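Local coordinates for NmrA family protein (Shigella flexneri 2a, PDB 3QVO), which is of unknown function but, as a Rossmann-fold member of the NmrA family, probably binds NAD(P), at residues 221-224 / 225-228. Sequence-based numbering, arbitrary orientation.
Sequences INQP and GTDG
Q223 and T226 are the first and last residues of an open, distorted beta-turn of type II character, at the end of strand 217-222 of the Rossmann-fold sheet. The chain turns through its corners P224 and G225, bringing the CA atoms of Q223 and T226 within 6.3 Å of each other. Proline suits the first of the two central positions because its ring fixes phi near -69°; glycine suits the second, where phi is positive (67°). Q223 O and T226 N lie 4.0 Å apart, and the threonine side chain does the closing instead. With OG1 set between its own backbone N and carbonyl carbon (chi1 60°), T226 donates from OG1 to Q223 O at 2.9 Å, and the same hydroxyl accepts from the backbone N of T193. The carbonyl is gripped twice, since N222 ND2 also donates to Q223 O at 2.6 Å, from the opposite face of its plane. Asparagine fits this buried strand end because ND2 can serve E182 as well. The aliphatic part of Q223, partly exposed and extended, crosses the threonine at about a right angle, with CG resting 4.0 Å from the methyl CG2 of T226.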
loop_
_atom_site.group_PDB
_atom_site.type_symbol
_atom_site.label_atom_id
_atom_site.label_comp_id
_atom_site.label_asym_id
_atom_site.label_seq_id
_atom_site.Cartn_x
_atom_site.Cartn_y
_atom_site.Cartn_z
ATOM N N ILE A 221 12.289 -0.611 0.060
ATOM C CA ILE A 221 12.326 -1.891 0.755
ATOM C C ILE A 221 13.037 -2.920 -0.144
ATOM O O ILE A 221 12.585 -3.215 -1.247
ATOM C CB ILE A 221 10.891 -2.427 1.068
ATOM C CG1 ILE A 221 9.952 -1.326 1.575
ATOM C CG2 ILE A 221 10.923 -3.568 2.109
ATOM C CD1 ILE A 221 8.442 -1.666 1.329
ATOM N N ASN A 222 14.150 -3.461 0.332
ATOM C CA ASN A 222 14.835 -4.543 -0.384
ATOM C C ASN A 222 15.305 -5.699 0.534
ATOM O O ASN A 222 15.557 -5.503 1.711
ATOM C CB ASN A 222 16.039 -3.980 -1.147
ATOM C CG ASN A 222 17.183 -3.628 -0.233
ATOM O OD1 ASN A 222 17.232 -2.522 0.294
ATOM N ND2 ASN A 222 18.105 -4.582 -0.018
ATOM N N GLN A 223 15.445 -6.890 -0.042
ATOM C CA GLN A 223 16.036 -8.028 0.633
ATOM C C GLN A 223 17.537 -7.751 0.771
ATOM O O GLN A 223 18.139 -7.218 -0.158
ATOM C CB GLN A 223 15.767 -9.280 -0.207
ATOM C CG GLN A 223 16.240 -10.609 0.349
ATOM C CD GLN A 223 15.658 -11.807 -0.440
ATOM O OE1 GLN A 223 14.446 -11.848 -0.777
ATOM N NE2 GLN A 223 16.519 -12.791 -0.731
ATOM N N PRO A 224 18.132 -8.034 1.936
ATOM C CA PRO A 224 19.561 -7.794 2.065
ATOM C C PRO A 224 20.376 -8.744 1.214
ATOM O O PRO A 224 19.956 -9.880 0.990
ATOM C CB PRO A 224 19.842 -8.072 3.545
ATOM C CG PRO A 224 18.538 -7.921 4.235
ATOM C CD PRO A 224 17.499 -8.314 3.234
ATOM N N GLY A 225 21.550 -8.293 0.777
ATOM C CA GLY A 225 22.488 -9.152 0.023
ATOM C C GLY A 225 21.950 -9.555 -1.345
ATOM O O GLY A 225 22.051 -10.698 -1.748
ATOM N N THR A 226 21.316 -8.616 -2.039
ATOM C CA THR A 226 20.823 -8.850 -3.399
ATOM C C THR A 226 21.238 -7.668 -4.260
ATOM O O THR A 226 20.545 -7.285 -5.215
ATOM C CB THR A 226 19.289 -8.974 -3.418
ATOM O OG1 THR A 226 18.715 -7.758 -2.919
ATOM C CG2 THR A 226 18.846 -10.172 -2.604
ATOM N N ASP A 227 22.356 -7.066 -3.876
ATOM C CA ASP A 227 22.893 -5.927 -4.581
ATOM C C ASP A 227 23.347 -6.453 -5.967
ATOM O O ASP A 227 23.715 -7.612 -6.094
ATOM C CB ASP A 227 24.059 -5.329 -3.773
ATOM C CG ASP A 227 24.633 -4.063 -4.393
ATOM O OD1 ASP A 227 23.859 -3.156 -4.791
ATOM O OD2 ASP A 227 25.890 -4.007 -4.479
ATOM N N GLY A 228 23.225 -5.601 -6.988
ATOM C CA GLY A 228 23.424 -6.006 -8.378
ATOM C C GLY A 228 24.875 -6.077 -8.723
ATOM O O GLY A 228 25.690 -5.349 -8.148
#